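Local structure of xylose isomerase-like TIM barrel domain-containing protein (4KW2) at residues K108-A113 with D131-L136; G237-E242 with E258-C263. The protein is of unknown function but adopts a xylose isomerase-like TIM barrel, consistent with an enzymatic role such as that of a sugar isomerase or a related enzyme. All blocks are in the same frame, centred on the assembly; numbering follows the deposited sequence. Where two conformers were deposited one is given.

How the interactions relate
From the N terminus the chain builds the early strands of a closed eight-stranded parallel barrel before reaching interaction 1, where 108-113 and 131-136 close a loop of 17 residues that includes strand 120-123. This contact ties two consecutive outer helices, 103-116 and 130-140, side by side. Interaction 2 opens about a hundred residues later: 237-242 and 258-263 close a loop of 15 residues, joining the last barrel strand, 238-241, to the last helix, 250-262. The two loops therefore follow in series and neither nest nor cross. The centres of interactions 1 and 2 are about 27 Å apart, on opposite sides of the chain's centre. Their nearest atoms are about 12 Å apart.

Interaction 1 of 2, residues K108-A113 with D131-L136; sequences KFFAFA and DYIESL
Phe110 meets Leu136 through a CH-pi contact. CB of Leu136 lies 3.8 Å from the centroid of the Phe110 ring and 14° off the ring normal, so the methylene sits almost centrally over one face. Consistent with a face contact, Leu136 CB is 3.8 Å from Phe110 CG and also 3.8 Å from Phe110 CD2. The Leu136 branch adds a second touch: with CG anti to the carbonyl carbon (chi1 -70°), its CD1 comes within 3.9 Å of Phe110 CD1.

The remaining cross-contact is apolar, at the far end of the ring. Ile133 CG2, set anti to the backbone N, approaches Phe110 CZ at 3.9 Å, its side chain crossing that of Phe110 at about a right angle. Leu136 and Ile133, one helical turn apart, thus share a single ring.

In the TIM barrel this is the seam between successive outer helices, 103-116 and 130-140, linked through strand 120-123. Phe110 also touches Val121 of that strand and Tyr140 farther along helix 130-140, so its side chain meets the sheet and a later turn of the neighbouring helix as well. Replacing Phe110 by an alanine removes the whole ring and is likely to open a gap between the helices, leaving Leu136 CB and Ile133 CG2 without their aromatic partner.

Electrostatic contacts lie on another side of helix 130-140, where Asp131 OD1 and Glu134 OE1 form salt bridges with separate nitrogens of Arg168. Glu134 OE2 accepts a hydrogen bond from Ser169 N.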
# COMPACT_ATOMS: atom_id res chain seq x y z
N LYS A 108 2.66 -12.18 -30.08
CA LYS A 108 3.51 -13.19 -29.44
C LYS A 108 2.93 -13.70 -28.11
O LYS A 108 3.03 -14.89 -27.80
CB LYS A 108 4.91 -12.63 -29.19
CG LYS A 108 5.74 -12.42 -30.45
CD LYS A 108 7.00 -11.64 -30.12
CE LYS A 108 7.81 -11.27 -31.35
NZ LYS A 108 8.77 -12.34 -31.74
N PHE A 109 2.32 -12.80 -27.35
CA PHE A 109 1.70 -13.13 -26.06
C PHE A 109 0.50 -14.08 -26.23
O PHE A 109 0.40 -15.09 -25.51
CB PHE A 109 1.28 -11.84 -25.36
CG PHE A 109 0.48 -12.04 -24.11
CD1 PHE A 109 1.08 -12.52 -22.95
CD2 PHE A 109 -0.86 -11.68 -24.06
CE1 PHE A 109 0.34 -12.68 -21.79
CE2 PHE A 109 -1.60 -11.84 -22.90
CZ PHE A 109 -1.00 -12.34 -21.77
N PHE A 110 -0.39 -13.77 -27.17
CA PHE A 110 -1.54 -14.63 -27.46
C PHE A 110 -1.13 -15.98 -28.04
O PHE A 110 -1.74 -17.00 -27.72
CB PHE A 110 -2.51 -13.94 -28.43
CG PHE A 110 -3.53 -13.07 -27.76
CD1 PHE A 110 -3.19 -11.80 -27.31
CD2 PHE A 110 -4.83 -13.51 -27.58
CE1 PHE A 110 -4.12 -10.99 -26.69
CE2 PHE A 110 -5.77 -12.71 -26.96
CZ PHE A 110 -5.41 -11.45 -26.51
N ALA A 111 -0.11 -15.99 -28.90
CA ALA A 111 0.41 -17.24 -29.45
C ALA A 111 0.96 -18.13 -28.33
O ALA A 111 0.72 -19.33 -28.31
CB ALA A 111 1.50 -16.96 -30.48
N PHE A 112 1.70 -17.52 -27.41
CA PHE A 112 2.28 -18.23 -26.28
C PHE A 112 1.20 -18.79 -25.35
O PHE A 112 1.23 -19.96 -24.98
CB PHE A 112 3.21 -17.31 -25.49
CG PHE A 112 3.77 -17.95 -24.25
CD1 PHE A 112 4.74 -18.93 -24.35
CD2 PHE A 112 3.32 -17.57 -22.99
CE1 PHE A 112 5.26 -19.52 -23.21
CE2 PHE A 112 3.83 -18.16 -21.85
CZ PHE A 112 4.81 -19.13 -21.96
N ALA A 113 0.24 -17.95 -24.97
CA ALA A 113 -0.89 -18.38 -24.16
C ALA A 113 -1.56 -19.62 -24.76
O ALA A 113 -1.85 -20.59 -24.06
CB ALA A 113 -1.90 -17.26 -24.00
N ASP A 131 -9.52 -3.36 -30.82
CA ASP A 131 -9.80 -3.96 -32.12
C ASP A 131 -8.79 -5.05 -32.46
O ASP A 131 -9.16 -6.18 -32.79
CB ASP A 131 -9.82 -2.91 -33.23
CG ASP A 131 -11.17 -2.20 -33.35
OD1 ASP A 131 -11.94 -2.19 -32.37
OD2 ASP A 131 -11.46 -1.66 -34.43
N TYR A 132 -7.50 -4.71 -32.37
CA TYR A 132 -6.44 -5.66 -32.68
C TYR A 132 -6.45 -6.84 -31.71
O TYR A 132 -6.29 -8.00 -32.12
CB TYR A 132 -5.07 -4.97 -32.64
CG TYR A 132 -3.96 -5.86 -33.15
CD1 TYR A 132 -3.87 -6.20 -34.50
CD2 TYR A 132 -3.00 -6.37 -32.28
CE1 TYR A 132 -2.85 -7.02 -34.97
CE2 TYR A 132 -1.98 -7.19 -32.74
CZ TYR A 132 -1.91 -7.51 -34.08
OH TYR A 132 -0.90 -8.32 -34.54
N ILE A 133 -6.63 -6.54 -30.43
CA ILE A 133 -6.69 -7.57 -29.39
C ILE A 133 -7.87 -8.52 -29.62
O ILE A 133 -7.74 -9.73 -29.41
CB ILE A 133 -6.74 -6.94 -27.98
CG1 ILE A 133 -5.37 -6.34 -27.64
CG2 ILE A 133 -7.15 -7.96 -26.93
CD1 ILE A 133 -5.39 -5.40 -26.45
N GLU A 134 -9.01 -7.98 -30.04
CA GLU A 134 -10.18 -8.82 -30.33
C GLU A 134 -9.90 -9.79 -31.47
O GLU A 134 -10.32 -10.95 -31.42
CB GLU A 134 -11.41 -7.97 -30.63
CG GLU A 134 -12.71 -8.77 -30.74
CD GLU A 134 -13.94 -7.91 -30.95
OE1 GLU A 134 -13.80 -6.70 -31.23
OE2 GLU A 134 -15.07 -8.44 -30.84
N SER A 135 -9.17 -9.33 -32.50
CA SER A 135 -8.81 -10.18 -33.63
C SER A 135 -7.97 -11.37 -33.18
O SER A 135 -8.13 -12.48 -33.68
CB SER A 135 -8.05 -9.38 -34.69
OG SER A 135 -8.66 -8.12 -34.91
N LEU A 136 -7.07 -11.11 -32.24
CA LEU A 136 -6.21 -12.15 -31.67
C LEU A 136 -7.01 -13.14 -30.81
O LEU A 136 -6.79 -14.35 -30.89
CB LEU A 136 -5.08 -11.53 -30.85
CG LEU A 136 -4.00 -10.80 -31.65
CD1 LEU A 136 -3.13 -9.95 -30.73
CD2 LEU A 136 -3.14 -11.78 -32.43

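Interaction 2 of 2, residues G237-E242 with E258-C263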
# COMPACT_ATOMS: atom_id res chain seq x y z
N GLY A 237 -16.83 -17.51 -13.65
CA GLY A 237 -15.50 -17.27 -14.18
C GLY A 237 -14.43 -17.74 -13.21
O GLY A 237 -14.65 -18.67 -12.44
N LEU A 238 -13.29 -17.06 -13.24
CA LEU A 238 -12.15 -17.42 -12.42
C LEU A 238 -11.99 -16.43 -11.27
O LEU A 238 -11.89 -15.23 -11.50
CB LEU A 238 -10.89 -17.45 -13.28
CG LEU A 238 -9.53 -17.64 -12.60
CD1 LEU A 238 -9.41 -19.03 -12.00
CD2 LEU A 238 -8.40 -17.37 -13.59
N ILE A 239 -11.97 -16.93 -10.04
CA ILE A 239 -11.56 -16.14 -8.89
C ILE A 239 -10.06 -16.34 -8.74
O ILE A 239 -9.60 -17.43 -8.38
CB ILE A 239 -12.25 -16.58 -7.58
CG1 ILE A 239 -13.77 -16.56 -7.73
CG2 ILE A 239 -11.85 -15.66 -6.43
CD1 ILE A 239 -14.50 -17.10 -6.52
N SER A 240 -9.31 -15.28 -9.01
CA SER A 240 -7.87 -15.34 -9.00
C SER A 240 -7.35 -14.62 -7.77
O SER A 240 -7.43 -13.38 -7.68
CB SER A 240 -7.34 -14.71 -10.28
OG SER A 240 -6.00 -15.10 -10.50
N ILE A 241 -6.82 -15.38 -6.81
CA ILE A 241 -6.46 -14.82 -5.52
C ILE A 241 -4.97 -14.47 -5.40
O ILE A 241 -4.10 -15.16 -5.94
CB ILE A 241 -6.88 -15.74 -4.34
CG1 ILE A 241 -5.99 -16.97 -4.23
CG2 ILE A 241 -8.34 -16.16 -4.50
CD1 ILE A 241 -5.49 -17.21 -2.82
N GLU A 242 -4.71 -13.39 -4.70
CA GLU A 242 -3.36 -12.98 -4.34
C GLU A 242 -3.38 -12.75 -2.84
O GLU A 242 -4.40 -12.32 -2.29
CB GLU A 242 -2.99 -11.70 -5.10
CG GLU A 242 -1.53 -11.27 -5.01
CD GLU A 242 -1.20 -10.43 -3.78
OE1 GLU A 242 -2.12 -9.90 -3.11
OE2 GLU A 242 0.00 -10.30 -3.49
N GLU A 258 -11.37 -22.68 1.69
CA GLU A 258 -12.43 -23.62 2.08
C GLU A 258 -13.81 -23.19 1.58
O GLU A 258 -14.52 -23.96 0.95
CB GLU A 258 -12.43 -23.77 3.61
CG GLU A 258 -13.44 -24.76 4.16
CD GLU A 258 -13.41 -24.83 5.68
OE1 GLU A 258 -12.43 -24.36 6.29
OE2 GLU A 258 -14.38 -25.36 6.27
N PHE A 259 -14.18 -21.94 1.85
CA PHE A 259 -15.50 -21.43 1.46
C PHE A 259 -15.56 -21.06 -0.02
O PHE A 259 -16.60 -21.21 -0.66
CB PHE A 259 -15.87 -20.23 2.31
CG PHE A 259 -15.97 -20.54 3.77
CD1 PHE A 259 -17.10 -21.17 4.28
CD2 PHE A 259 -14.92 -20.24 4.63
CE1 PHE A 259 -17.19 -21.47 5.63
CE2 PHE A 259 -15.01 -20.53 5.98
CZ PHE A 259 -16.15 -21.15 6.48
N LEU A 260 -14.45 -20.57 -0.56
CA LEU A 260 -14.38 -20.20 -1.97
C LEU A 260 -14.50 -21.41 -2.88
O LEU A 260 -15.01 -21.30 -3.99
CB LEU A 260 -13.08 -19.47 -2.26
CG LEU A 260 -12.92 -18.11 -1.58
CD1 LEU A 260 -11.48 -17.64 -1.70
CD2 LEU A 260 -13.88 -17.09 -2.17
N GLN A 261 -14.02 -22.56 -2.41
CA GLN A 261 -14.01 -23.79 -3.21
C GLN A 261 -15.18 -24.72 -2.92
O GLN A 261 -15.80 -25.21 -3.86
CB GLN A 261 -12.71 -24.56 -2.98
CG GLN A 261 -11.53 -23.94 -3.69
CD GLN A 261 -10.23 -24.63 -3.35
OE1 GLN A 261 -10.00 -25.01 -2.20
NE2 GLN A 261 -9.36 -24.79 -4.35
N LYS A 262 -15.48 -24.96 -1.65
CA LYS A 262 -16.51 -25.95 -1.27
C LYS A 262 -17.93 -25.53 -1.64
O LYS A 262 -18.81 -26.38 -1.71
CB LYS A 262 -16.44 -26.29 0.23
CG LYS A 262 -15.22 -27.13 0.58
CD LYS A 262 -14.86 -27.06 2.07
CE LYS A 262 -15.59 -28.09 2.91
NZ LYS A 262 -14.86 -28.33 4.19
N CYS A 263 -18.15 -24.24 -1.87
CA CYS A 263 -19.41 -23.80 -2.46
C CYS A 263 -19.53 -24.38 -3.88
O CYS A 263 -20.60 -24.84 -4.28
CB CYS A 263 -19.50 -22.28 -2.51
SG CYS A 263 -21.03 -21.67 -3.26
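Leu260 reaches from helix 250-262 to two isoleucines of strand 238-241, using a different methyl for each. Its CD2 approaches CD1 of Ile239 at 4.4 Å, while its CD1 approaches CG2 of Ile241 at 4.5 Å. Both separations are at the long end of apolar contact, so the segments meet lightly, burying 100 Å² between them when both sides are summed, with no hydrogen bond across.

The two isoleucines act together because they are two residues apart on one strand and their CB atoms point to the same side, toward the helix. Ile239 CG2 and Ile241 CG2 lie 4.0 Å apart, making a continuous apolar surface. Ile239 extends from it: its CD1 is anti to CA (chi2 175°), which carries the terminal methyl out toward Leu260.

This is the last strand-helix unit of the TIM barrel, with the helix laid over the outer face of the sheet. The nearest CA atoms, those of Ile239 and Leu260, are 8.5 Å apart, and their branched side chains bridge that distance. Ser240, between the isoleucines, points to the other side of the strand, where its OG is hydrogen-bonded to Glu52 OE1.

Farther out, Leu204 of strand 199-204 touches both isoleucines, Leu230 of helix 222-232 packs on Ile239, and Trp22 connects the two segments, packing against Ile239 while its NE1 donates to Leu260 O. The strand itself is fixed by backbone hydrogen bonds to both neighbours: Ile239 pairs with Lys23 and Gly25 of strand 23-27, closing the barrel between its last and first strands, and Leu238 pairs with Lys200 and Ala202 of strand 199-204 on the other side.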